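Local coordinates for MmoQ Response regulator (Methylococcus capsulatus, PDB 3LJX), which is probably, at full length, a diguanylate cyclase making cyclic di-GMP from two GTP, the chain here being the piece with its HDOD domain, at residues D13-A18 and L149-P154; E155-C160 and E167-L172; R55-P60 and D76-P81; Q121-Q126 and A224-I229. One frame throughout, in Å; residues are numbered along the deposited sequence.

In the fold
The four interactions distribute packing over an all-helical HDOD-containing chain. Interactions 1 and 2 are neighbours, with centres 16 Å apart, because helix 144-152 is followed directly, after W153, by helix 154-163; Y157 CD2 lies 3.7 Å from A150 CA, joining the two. Interaction 3 is nested in the loop that interaction 1 closes, and a long, weak ion pair from D13 to R55 links them across 23 Å between centres. Interaction 2 is likewise nested within the loop closed by 121-126 and 224-229. Interactions 2 and 3 mark far ends, with centres 35 Å apart on opposite sides of the chain's centre. All four are structural packing.

Interaction 1 (D13-A18 and L149-P154); sequences DSLPTA and LATAWP
The hydroxyl oxygen OG1 of T151 meets L15 and P16 across the contact while it is hydrogen-bonded along its own helix to the carbonyl of L147. P16 points the CD corner of its ring at the hydroxyl, with P16 CD 3.3 Å from T151 OG1. L15 comes across at roughly a right angle and brings its CD2 methyl to 4.0 Å from the same T151 OG1. The other branch of T151 faces earlier in the loop: its methyl CG2 is 3.6 Å from the carbonyl oxygen S14 O, and the hydroxyl S14 OG is 3.9 Å from T151 CG2. The fork is set by the first torsion (chi1 -56°), which puts OG1 beside the backbone N and swings CG2 to the far side from that N. S14 OG has its own polar partner in D2, so its approach to the methyl is packing alone.

In the fold, this contact lays the loop that leads into helix 19-29 against the last turn of helix 144-152, which W153 ends. L15 also packs on A48 of helix 47-58, and P16 on Y106 of helix 106-125, so the loop is wedged among several helices. With an alanine here in place of T151, both branches go, and P16 CD and S14 O would probably be left facing a gap. The chemistry is thus mixed: a hydroxyl hydrogen-bonded to L147 O in its own helix presents its flank to apolar carbons, and the two segments are held by close packing, with no directional bond between them.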
loop_
_atom_site.group_PDB
_atom_site.type_symbol
_atom_site.label_atom_id
_atom_site.label_comp_id
_atom_site.label_asym_id
_atom_site.label_seq_id
_atom_site.Cartn_x
_atom_site.Cartn_y
_atom_site.Cartn_z
ATOM N N ASP A 13 11.375 -5.340 -7.033
ATOM C CA ASP A 13 12.718 -5.035 -6.560
ATOM C C ASP A 13 13.111 -3.594 -6.858
ATOM O O ASP A 13 13.850 -2.986 -6.100
ATOM C CB ASP A 13 13.741 -6.006 -7.153
ATOM C CG ASP A 13 13.522 -7.447 -6.691
ATOM O OD1 ASP A 13 12.825 -7.668 -5.672
ATOM O OD2 ASP A 13 14.054 -8.367 -7.351
ATOM N N SER A 14 12.590 -3.041 -7.948
ATOM C CA SER A 14 13.028 -1.733 -8.425
ATOM C C SER A 14 12.245 -0.562 -7.829
ATOM O O SER A 14 12.560 0.599 -8.105
ATOM C CB SER A 14 12.921 -1.662 -9.951
ATOM O OG SER A 14 11.555 -1.528 -10.356
ATOM N N LEU A 15 11.210 -0.839 -7.046
ATOM C CA LEU A 15 10.436 0.276 -6.488
ATOM C C LEU A 15 11.284 1.046 -5.459
ATOM O O LEU A 15 11.935 0.443 -4.600
ATOM C CB LEU A 15 9.122 -0.214 -5.870
ATOM C CG LEU A 15 8.161 -1.011 -6.779
ATOM C CD1 LEU A 15 7.028 -1.614 -5.955
ATOM C CD2 LEU A 15 7.590 -0.158 -7.918
ATOM N N PRO A 16 11.289 2.385 -5.548
ATOM C CA PRO A 16 12.150 3.158 -4.650
ATOM C C PRO A 16 11.609 3.242 -3.228
ATOM O O PRO A 16 10.431 2.946 -2.958
ATOM C CB PRO A 16 12.147 4.547 -5.290
ATOM C CG PRO A 16 10.787 4.623 -5.942
ATOM C CD PRO A 16 10.526 3.252 -6.468
ATOM N N THR A 17 12.499 3.642 -2.326
ATOM C CA THR A 17 12.165 3.959 -0.948
ATOM C C THR A 17 12.632 5.396 -0.700
ATOM O O THR A 17 13.600 5.836 -1.320
ATOM C CB THR A 17 12.910 3.020 -0.005
ATOM O OG1 THR A 17 12.455 1.679 -0.212
ATOM C CG2 THR A 17 12.696 3.424 1.463
ATOM N N ALA A 18 11.956 6.132 0.182
ATOM C CA ALA A 18 12.398 7.492 0.529
ATOM C C ALA A 18 13.811 7.490 1.133
ATOM O O ALA A 18 14.161 6.611 1.926
ATOM C CB ALA A 18 11.401 8.173 1.484
ATOM N N LEU A 149 3.976 2.563 -11.865
ATOM C CA LEU A 149 3.952 3.186 -13.179
ATOM C C LEU A 149 4.990 4.300 -13.252
ATOM O O LEU A 149 5.676 4.447 -14.266
ATOM C CB LEU A 149 2.577 3.772 -13.469
ATOM C CG LEU A 149 1.499 2.783 -13.859
ATOM C CD1 LEU A 149 0.170 3.535 -14.093
ATOM C CD2 LEU A 149 1.949 2.026 -15.091
ATOM N N ALA A 150 5.078 5.098 -12.182
ATOM C CA ALA A 150 6.016 6.214 -12.124
ATOM C C ALA A 150 7.447 5.684 -12.237
ATOM O O ALA A 150 8.298 6.296 -12.863
ATOM C CB ALA A 150 5.840 6.997 -10.819
ATOM N N THR A 151 7.695 4.529 -11.632
ATOM C CA THR A 151 9.006 3.916 -11.676
ATOM C C THR A 151 9.314 3.295 -13.039
ATOM O O THR A 151 10.409 3.472 -13.572
ATOM C CB THR A 151 9.129 2.839 -10.602
ATOM O OG1 THR A 151 8.835 3.415 -9.329
ATOM C CG2 THR A 151 10.545 2.279 -10.584
ATOM N N ALA A 152 8.341 2.578 -13.599
ATOM C CA ALA A 152 8.515 1.873 -14.872
ATOM C C ALA A 152 8.645 2.827 -16.057
ATOM O O ALA A 152 9.544 2.671 -16.884
ATOM C CB ALA A 152 7.358 0.890 -15.114
ATOM N N TRP A 153 7.753 3.813 -16.139
ATOM C CA TRP A 153 7.728 4.704 -17.303
ATOM C C TRP A 153 7.776 6.183 -16.908
ATOM O O TRP A 153 6.835 6.926 -17.157
ATOM C CB TRP A 153 6.486 4.428 -18.151
ATOM C CG TRP A 153 6.343 3.007 -18.548
ATOM C CD1 TRP A 153 5.563 2.058 -17.945
ATOM C CD2 TRP A 153 6.998 2.352 -19.640
ATOM N NE1 TRP A 153 5.696 0.852 -18.599
ATOM C CE2 TRP A 153 6.567 1.009 -19.644
ATOM C CE3 TRP A 153 7.900 2.777 -20.624
ATOM C CZ2 TRP A 153 7.014 0.086 -20.579
ATOM C CZ3 TRP A 153 8.342 1.857 -21.560
ATOM C CH2 TRP A 153 7.901 0.525 -21.531
ATOM N N PRO A 154 8.883 6.615 -16.308
ATOM C CA PRO A 154 8.948 7.938 -15.676
ATOM C C PRO A 154 8.550 9.066 -16.626
ATOM O O PRO A 154 7.792 9.956 -16.222
ATOM C CB PRO A 154 10.426 8.077 -15.286
ATOM C CG PRO A 154 10.984 6.708 -15.331
ATOM C CD PRO A 154 10.178 5.918 -16.300
#

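Interaction 2 (E155-C160 and E167-L172); sequences EEYSEC and EALIAL
C160 carries this contact, and both atoms of its side chain have neighbours in 167-172. At the start, C160 CB is flanked by two leucines: L169 CD1 lies 3.7 Å from C160 CB, and L172 CD2 stands 4.0 Å from it. At the tip, the sulfur C160 SG rests 3.8 Å from the branch carbon L172 CG, an apolar meeting. The backbone joins in as well, C160 CA being 3.8 Å from the CD2 methyl of L172. With CG anti to the backbone N of L172 (chi1 -168°), that side chain extends toward C160.

The frame is a helical hairpin, in which helix 154-163 turns back through a short link into helix 166-177. The two short segments run roughly antiparallel, at 146° between their directions, with axes 10.8 Å apart at closest approach. Both segments lie in the HDOD region of the chain, and the four touching residues are buried in the protein.

Y157 adds a second contact. Its side chain crosses that of L169 at about a right angle, and the hydroxyl Y157 OH passes 4.1 Å from the methyl L169 CD2. That hydroxyl is hydrogen-bonded to E173, one turn on from L169, which gives a polar tie to the same helix beside the apolar seam. F177 packs against both Y157 and C160, and a salt bridge from E159 to R176 joins the hairpin's two helices on a more exposed side.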
loop_
_atom_site.group_PDB
_atom_site.type_symbol
_atom_site.label_atom_id
_atom_site.label_comp_id
_atom_site.label_asym_id
_atom_site.label_seq_id
_atom_site.Cartn_x
_atom_site.Cartn_y
_atom_site.Cartn_z
ATOM N N GLU A 155 9.048 9.030 -17.863
ATOM C CA GLU A 155 8.774 10.103 -18.822
ATOM C C GLU A 155 7.382 9.991 -19.423
ATOM O O GLU A 155 6.685 10.996 -19.590
ATOM C CB GLU A 155 9.826 10.147 -19.942
ATOM C CG GLU A 155 11.238 10.448 -19.460
ATOM C CD GLU A 155 11.381 11.845 -18.874
ATOM O OE1 GLU A 155 10.634 12.752 -19.301
ATOM O OE2 GLU A 155 12.245 12.035 -17.990
ATOM N N GLU A 156 6.970 8.779 -19.768
ATOM C CA GLU A 156 5.615 8.618 -20.283
ATOM C C GLU A 156 4.603 8.978 -19.208
ATOM O O GLU A 156 3.612 9.657 -19.480
ATOM C CB GLU A 156 5.374 7.199 -20.782
ATOM C CG GLU A 156 5.962 6.943 -22.153
ATOM C CD GLU A 156 4.975 7.192 -23.279
ATOM O OE1 GLU A 156 3.759 7.315 -23.019
ATOM O OE2 GLU A 156 5.421 7.250 -24.437
ATOM N N TYR A 157 4.860 8.547 -17.977
ATOM C CA TYR A 157 3.888 8.768 -16.920
ATOM C C TYR A 157 3.825 10.247 -16.541
ATOM O O TYR A 157 2.759 10.737 -16.200
ATOM C CB TYR A 157 4.152 7.878 -15.702
ATOM C CG TYR A 157 2.945 7.706 -14.801
ATOM C CD1 TYR A 157 1.707 7.334 -15.324
ATOM C CD2 TYR A 157 3.042 7.901 -13.428
ATOM C CE1 TYR A 157 0.599 7.162 -14.501
ATOM C CE2 TYR A 157 1.943 7.730 -12.593
ATOM C CZ TYR A 157 0.721 7.362 -13.137
ATOM O OH TYR A 157 -0.380 7.195 -12.309
ATOM N N SER A 158 4.945 10.964 -16.633
ATOM C CA SER A 158 4.906 12.429 -16.446
ATOM C C SER A 158 3.968 13.110 -17.439
ATOM O O SER A 158 3.214 14.004 -17.065
ATOM C CB SER A 158 6.291 13.061 -16.532
ATOM O OG SER A 158 7.014 12.869 -15.330
ATOM N N GLU A 159 3.998 12.685 -18.699
ATOM C CA GLU A 159 3.011 13.169 -19.660
ATOM C C GLU A 159 1.583 12.931 -19.147
ATOM O O GLU A 159 0.774 13.859 -19.084
ATOM C CB GLU A 159 3.176 12.501 -21.023
ATOM C CG GLU A 159 4.459 12.829 -21.756
ATOM C CD GLU A 159 4.555 12.101 -23.101
ATOM O OE1 GLU A 159 3.495 11.678 -23.625
ATOM O OE2 GLU A 159 5.684 11.951 -23.632
ATOM N N CYS A 160 1.264 11.689 -18.792
ATOM C CA CYS A 160 -0.084 11.389 -18.318
ATOM C C CYS A 160 -0.460 12.269 -17.125
ATOM O O CYS A 160 -1.541 12.846 -17.080
ATOM C CB CYS A 160 -0.205 9.919 -17.937
ATOM S SG CYS A 160 0.118 8.784 -19.299
ATOM N N GLU A 167 -10.662 9.785 -13.443
ATOM C CA GLU A 167 -11.041 8.809 -14.457
ATOM C C GLU A 167 -10.317 9.020 -15.791
ATOM O O GLU A 167 -9.988 8.057 -16.486
ATOM C CB GLU A 167 -12.564 8.789 -14.638
ATOM C CG GLU A 167 -13.300 8.161 -13.441
ATOM C CD GLU A 167 -14.814 8.408 -13.433
ATOM O OE1 GLU A 167 -15.371 8.853 -14.465
ATOM O OE2 GLU A 167 -15.444 8.155 -12.378
ATOM N N ALA A 168 -10.067 10.278 -16.147
ATOM C CA ALA A 168 -9.385 10.588 -17.396
ATOM C C ALA A 168 -7.949 10.064 -17.346
ATOM O O ALA A 168 -7.440 9.547 -18.337
ATOM C CB ALA A 168 -9.410 12.097 -17.679
ATOM N N LEU A 169 -7.303 10.185 -16.192
ATOM C CA LEU A 169 -5.966 9.603 -16.023
ATOM C C LEU A 169 -6.008 8.070 -16.183
ATOM O O LEU A 169 -5.165 7.488 -16.868
ATOM C CB LEU A 169 -5.343 9.999 -14.682
ATOM C CG LEU A 169 -3.973 9.374 -14.407
ATOM C CD1 LEU A 169 -2.955 9.804 -15.467
ATOM C CD2 LEU A 169 -3.488 9.746 -13.011
ATOM N N ILE A 170 -6.996 7.429 -15.559
ATOM C CA ILE A 170 -7.173 5.986 -15.689
ATOM C C ILE A 170 -7.272 5.617 -17.167
ATOM O O ILE A 170 -6.581 4.700 -17.639
ATOM C CB ILE A 170 -8.446 5.482 -14.959
ATOM C CG1 ILE A 170 -8.335 5.707 -13.442
ATOM C CG2 ILE A 170 -8.703 4.005 -15.275
ATOM C CD1 ILE A 170 -7.259 4.868 -12.771
ATOM N N ALA A 171 -8.120 6.341 -17.899
ATOM C CA ALA A 171 -8.287 6.090 -19.332
ATOM C C ALA A 171 -6.969 6.280 -20.084
ATOM O O ALA A 171 -6.661 5.538 -21.016
ATOM C CB ALA A 171 -9.375 6.994 -19.923
ATOM N N LEU A 172 -6.189 7.275 -19.672
ATOM C CA LEU A 172 -4.955 7.595 -20.370
ATOM C C LEU A 172 -3.926 6.513 -20.103
ATOM O O LEU A 172 -3.163 6.122 -20.999
ATOM C CB LEU A 172 -4.425 8.957 -19.929
ATOM C CG LEU A 172 -3.302 9.515 -20.800
ATOM C CD1 LEU A 172 -3.602 9.289 -22.276
ATOM C CD2 LEU A 172 -3.096 10.991 -20.519
#

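Interaction 3 (R55-P60 and D76-P81); sequences RFANAP and DLVGLP
L77 and V78 of helix 71-78 lean on A57 and F56, near the C-terminal end of helix 47-58. Two helices of the HDOD region, separated by a short excursion of chain, thereby meet close to their ends.

Taken in order, L77 comes first. Its CD2 methyl lies 3.7 Å from the backbone oxygen A57 O, a van der Waals meeting of a methyl with a helix carbonyl, while A57 CB stays 4.4 Å from L77 CD2. The branch is brought there by an extended first torsion, with CG anti to the backbone N of L77 (chi1 179°).

V78 follows and sets its two methyls against neighbouring residues. V78 CG1 is 4.1 Å from the backbone carbon A57 CA and 4.2 Å from the methyl A57 CB, so the short alanine lets V78 come close to the backbone of the other helix; the same methyl also touches F56 CE1. V78 CG2 touches only the aromatic ring, at its edge and near the ring plane, with F56 CE1 4.0 Å from V78 CG2. The F56 ring also meets that of F86, their planes inclined at about 55°, while A57 is covered further by V68 and A74.

G79 then breaks the helix and serves as N-cap of helix 80-88. Its phi is 107°, a backbone shape in which any CB would be pressed against the carbonyl oxygen V78 O.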
loop_
_atom_site.group_PDB
_atom_site.type_symbol
_atom_site.label_atom_id
_atom_site.label_comp_id
_atom_site.label_asym_id
_atom_site.label_seq_id
_atom_site.Cartn_x
_atom_site.Cartn_y
_atom_site.Cartn_z
ATOM N N ARG A 55 6.431 -10.574 -0.677
ATOM C CA ARG A 55 6.540 -11.380 -1.875
ATOM C C ARG A 55 7.524 -12.535 -1.674
ATOM O O ARG A 55 7.297 -13.671 -2.125
ATOM C CB ARG A 55 7.003 -10.493 -3.015
ATOM C CG ARG A 55 7.342 -11.242 -4.270
ATOM C CD ARG A 55 7.540 -10.262 -5.395
ATOM N NE ARG A 55 8.291 -10.863 -6.480
ATOM C CZ ARG A 55 9.579 -10.639 -6.701
ATOM N NH1 ARG A 55 10.259 -9.808 -5.915
ATOM N NH2 ARG A 55 10.180 -11.242 -7.718
ATOM N N PHE A 56 8.627 -12.232 -1.002
ATOM C CA PHE A 56 9.612 -13.250 -0.693
ATOM C C PHE A 56 8.960 -14.293 0.213
ATOM O O PHE A 56 9.050 -15.495 -0.044
ATOM C CB PHE A 56 10.832 -12.611 -0.014
ATOM C CG PHE A 56 11.807 -13.603 0.560
ATOM C CD1 PHE A 56 11.840 -13.855 1.925
ATOM C CD2 PHE A 56 12.710 -14.266 -0.262
ATOM C CE1 PHE A 56 12.749 -14.759 2.463
ATOM C CE2 PHE A 56 13.626 -15.178 0.272
ATOM C CZ PHE A 56 13.640 -15.425 1.634
ATOM N N ALA A 57 8.278 -13.820 1.255
ATOM C CA ALA A 57 7.721 -14.707 2.282
ATOM C C ALA A 57 6.576 -15.531 1.739
ATOM O O ALA A 57 6.275 -16.590 2.279
ATOM C CB ALA A 57 7.235 -13.895 3.498
ATOM N N ASN A 58 5.920 -15.032 0.689
ATOM C CA ASN A 58 4.759 -15.720 0.114
ATOM C C ASN A 58 5.088 -16.514 -1.153
ATOM O O ASN A 58 4.219 -17.191 -1.717
ATOM C CB ASN A 58 3.611 -14.720 -0.136
ATOM C CG ASN A 58 3.025 -14.175 1.173
ATOM O OD1 ASN A 58 3.101 -14.838 2.208
ATOM N ND2 ASN A 58 2.454 -12.973 1.132
ATOM N N ALA A 59 6.344 -16.429 -1.595
ATOM C CA ALA A 59 6.807 -17.164 -2.775
ATOM C C ALA A 59 6.624 -18.667 -2.610
ATOM O O ALA A 59 6.763 -19.198 -1.514
ATOM C CB ALA A 59 8.265 -16.839 -3.081
ATOM N N PRO A 60 6.327 -19.358 -3.716
ATOM C CA PRO A 60 6.018 -20.795 -3.710
ATOM C C PRO A 60 7.134 -21.631 -3.092
ATOM O O PRO A 60 8.031 -22.059 -3.814
ATOM C CB PRO A 60 5.906 -21.146 -5.201
ATOM C CG PRO A 60 5.731 -19.839 -5.920
ATOM C CD PRO A 60 6.411 -18.802 -5.080
ATOM N N ASP A 76 8.445 -13.710 11.646
ATOM C CA ASP A 76 8.141 -14.956 12.361
ATOM C C ASP A 76 8.243 -16.151 11.424
ATOM O O ASP A 76 8.664 -17.224 11.825
ATOM C CB ASP A 76 6.727 -14.934 12.960
ATOM C CG ASP A 76 6.526 -13.809 13.965
ATOM O OD1 ASP A 76 7.534 -13.217 14.415
ATOM O OD2 ASP A 76 5.351 -13.516 14.300
ATOM N N LEU A 77 7.840 -15.965 10.171
ATOM C CA LEU A 77 7.790 -17.076 9.232
ATOM C C LEU A 77 9.164 -17.449 8.660
ATOM O O LEU A 77 9.571 -18.605 8.754
ATOM C CB LEU A 77 6.803 -16.782 8.101
ATOM C CG LEU A 77 6.696 -17.871 7.034
ATOM C CD1 LEU A 77 6.071 -19.124 7.642
ATOM C CD2 LEU A 77 5.876 -17.376 5.854
ATOM N N VAL A 78 9.875 -16.482 8.074
ATOM C CA VAL A 78 11.140 -16.776 7.391
ATOM C C VAL A 78 12.409 -16.487 8.226
ATOM O O VAL A 78 13.501 -16.931 7.879
ATOM C CB VAL A 78 11.240 -16.056 6.017
ATOM C CG1 VAL A 78 10.114 -16.501 5.105
ATOM C CG2 VAL A 78 11.226 -14.551 6.190
ATOM N N GLY A 79 12.249 -15.770 9.332
ATOM C CA GLY A 79 13.347 -15.507 10.240
ATOM C C GLY A 79 13.798 -14.067 10.115
ATOM O O GLY A 79 13.729 -13.473 9.026
ATOM N N LEU A 80 14.247 -13.497 11.231
ATOM C CA LEU A 80 14.802 -12.139 11.238
ATOM C C LEU A 80 16.040 -11.964 10.330
ATOM O O LEU A 80 16.183 -10.933 9.669
ATOM C CB LEU A 80 15.130 -11.691 12.674
ATOM C CG LEU A 80 15.912 -10.372 12.830
ATOM C CD1 LEU A 80 15.239 -9.202 12.120
ATOM C CD2 LEU A 80 16.092 -10.032 14.286
ATOM N N PRO A 81 16.947 -12.961 10.301
ATOM C CA PRO A 81 18.118 -12.795 9.423
ATOM C C PRO A 81 17.740 -12.586 7.946
ATOM O O PRO A 81 18.301 -11.687 7.292
ATOM C CB PRO A 81 18.891 -14.108 9.609
ATOM C CG PRO A 81 18.513 -14.569 11.011
ATOM C CD PRO A 81 17.063 -14.146 11.179
#

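Interaction 4 (Q121-Q126 and A224-I229); sequences QSITAQ and ALAQHI
Helix 106-125, in the HDOD region, packs near its C-terminal end against helix 214-233, and between 121-126 and 224-229 the contact is carried by I123, set against L225 and A226. The touching atom is the terminal methyl I123 CD1. It comes down on the backbone of the other helix: A226 N lies 3.9 Å from I123 CD1, and A226 CA is 4.1 Å from that methyl. The small side chain of A226 permits this approach, and its CB is 4.2 Å from I123 CD1. L225 touches the same methyl with its stem, CB being 4.2 Å from I123 CD1. With CG1 of I123 beside its backbone N (chi1 -67°) and the chain then running out extended, CD1 becomes the leading point. L261 packs on I123 from a loop, and L247 and A251 of helix 245-254 cover L225.

Behind this apolar face, H228 ND1 donates to A224 O at 2.7 Å with an N-H...O angle of 152°; the oxygen lies in the ring plane, but the donor stands above the carbonyl plane. H228 N donates to A224 O as well, at 2.9 Å, so one carbonyl takes two bonds, and the one from ND1 would restrain the turn of the imidazole. Chemically the two segments meet by apolar packing of one methyl on an alanine and its backbone, while Q227 with R116 of helix 106-125 adds a polar link between the same helices.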
loop_
_atom_site.group_PDB
_atom_site.type_symbol
_atom_site.label_atom_id
_atom_site.label_comp_id
_atom_site.label_asym_id
_atom_site.label_seq_id
_atom_site.Cartn_x
_atom_site.Cartn_y
_atom_site.Cartn_z
ATOM N N GLN A 121 -5.583 0.834 10.186
ATOM C CA GLN A 121 -5.281 0.060 11.378
ATOM C C GLN A 121 -6.149 0.462 12.556
ATOM O O GLN A 121 -6.724 -0.409 13.216
ATOM C CB GLN A 121 -3.812 0.184 11.771
ATOM C CG GLN A 121 -3.533 -0.454 13.117
ATOM C CD GLN A 121 -2.135 -0.986 13.213
ATOM O OE1 GLN A 121 -1.163 -0.243 13.071
ATOM N NE2 GLN A 121 -2.015 -2.286 13.455
ATOM N N SER A 122 -6.258 1.771 12.821
ATOM C CA SER A 122 -7.112 2.263 13.925
ATOM C C SER A 122 -8.566 1.870 13.755
ATOM O O SER A 122 -9.198 1.360 14.676
ATOM C CB SER A 122 -7.045 3.785 14.075
ATOM O OG SER A 122 -5.854 4.172 14.723
ATOM N N ILE A 123 -9.107 2.152 12.581
ATOM C CA ILE A 123 -10.467 1.752 12.273
ATOM C C ILE A 123 -10.678 0.255 12.539
ATOM O O ILE A 123 -11.549 -0.121 13.322
ATOM C CB ILE A 123 -10.826 2.101 10.826
ATOM C CG1 ILE A 123 -10.861 3.624 10.666
ATOM C CG2 ILE A 123 -12.148 1.459 10.440
ATOM C CD1 ILE A 123 -10.852 4.114 9.223
ATOM N N THR A 124 -9.868 -0.604 11.924
ATOM C CA THR A 124 -10.097 -2.040 12.086
ATOM C C THR A 124 -9.833 -2.514 13.517
ATOM O O THR A 124 -10.401 -3.519 13.954
ATOM C CB THR A 124 -9.261 -2.855 11.104
ATOM O OG1 THR A 124 -7.871 -2.582 11.330
ATOM C CG2 THR A 124 -9.639 -2.480 9.653
ATOM N N ALA A 125 -8.995 -1.772 14.244
ATOM C CA ALA A 125 -8.648 -2.099 15.633
ATOM C C ALA A 125 -9.852 -2.011 16.550
ATOM O O ALA A 125 -9.902 -2.645 17.601
ATOM C CB ALA A 125 -7.533 -1.184 16.148
ATOM N N GLN A 126 -10.830 -1.223 16.153
ATOM C CA GLN A 126 -12.017 -1.099 16.964
ATOM C C GLN A 126 -13.163 -1.886 16.351
ATOM O O GLN A 126 -14.301 -1.711 16.737
ATOM C CB GLN A 126 -12.384 0.384 17.181
ATOM C CG GLN A 126 -12.706 1.155 15.908
ATOM C CD GLN A 126 -12.704 2.682 16.101
ATOM O OE1 GLN A 126 -11.739 3.367 15.730
ATOM N NE2 GLN A 126 -13.790 3.217 16.673
ATOM N N ALA A 224 -12.579 2.564 2.389
ATOM C CA ALA A 224 -13.039 3.823 1.810
ATOM C C ALA A 224 -12.911 4.930 2.852
ATOM O O ALA A 224 -12.488 6.040 2.540
ATOM C CB ALA A 224 -14.507 3.705 1.301
ATOM N N LEU A 225 -13.251 4.614 4.099
ATOM C CA LEU A 225 -13.139 5.602 5.157
ATOM C C LEU A 225 -11.676 5.987 5.439
ATOM O O LEU A 225 -11.371 7.160 5.656
ATOM C CB LEU A 225 -13.799 5.098 6.420
ATOM C CG LEU A 225 -14.260 6.218 7.321
ATOM C CD1 LEU A 225 -15.294 7.072 6.587
ATOM C CD2 LEU A 225 -14.841 5.605 8.574
ATOM N N ALA A 226 -10.772 5.010 5.432
ATOM C CA ALA A 226 -9.360 5.315 5.644
ATOM C C ALA A 226 -8.860 6.221 4.525
ATOM O O ALA A 226 -8.085 7.150 4.762
ATOM C CB ALA A 226 -8.522 4.041 5.694
ATOM N N GLN A 227 -9.303 5.941 3.303
ATOM C CA GLN A 227 -8.865 6.714 2.149
ATOM C C GLN A 227 -9.375 8.155 2.224
ATOM O O GLN A 227 -8.598 9.109 2.074
ATOM C CB GLN A 227 -9.322 6.057 0.842
ATOM C CG GLN A 227 -8.988 6.880 -0.390
ATOM C CD GLN A 227 -7.485 6.970 -0.655
ATOM O OE1 GLN A 227 -6.760 5.982 -0.541
ATOM N NE2 GLN A 227 -7.018 8.156 -1.027
ATOM N N HIS A 228 -10.678 8.313 2.462
ATOM C CA HIS A 228 -11.289 9.650 2.454
ATOM C C HIS A 228 -10.821 10.486 3.630
ATOM O O HIS A 228 -10.562 11.675 3.489
ATOM C CB HIS A 228 -12.823 9.572 2.431
ATOM C CG HIS A 228 -13.384 9.134 1.113
ATOM N ND1 HIS A 228 -13.246 7.847 0.635
ATOM C CD2 HIS A 228 -14.087 9.809 0.174
ATOM C CE1 HIS A 228 -13.840 7.749 -0.542
ATOM N NE2 HIS A 228 -14.360 8.925 -0.845
ATOM N N ILE A 229 -10.708 9.859 4.792
ATOM C CA ILE A 229 -10.179 10.532 5.970
ATOM C C ILE A 229 -8.751 11.013 5.730
ATOM O O ILE A 229 -8.383 12.099 6.153
ATOM C CB ILE A 229 -10.177 9.590 7.172
ATOM C CG1 ILE A 229 -11.465 9.742 7.964
ATOM C CG2 ILE A 229 -8.968 9.835 8.065
ATOM C CD1 ILE A 229 -11.754 8.533 8.839
#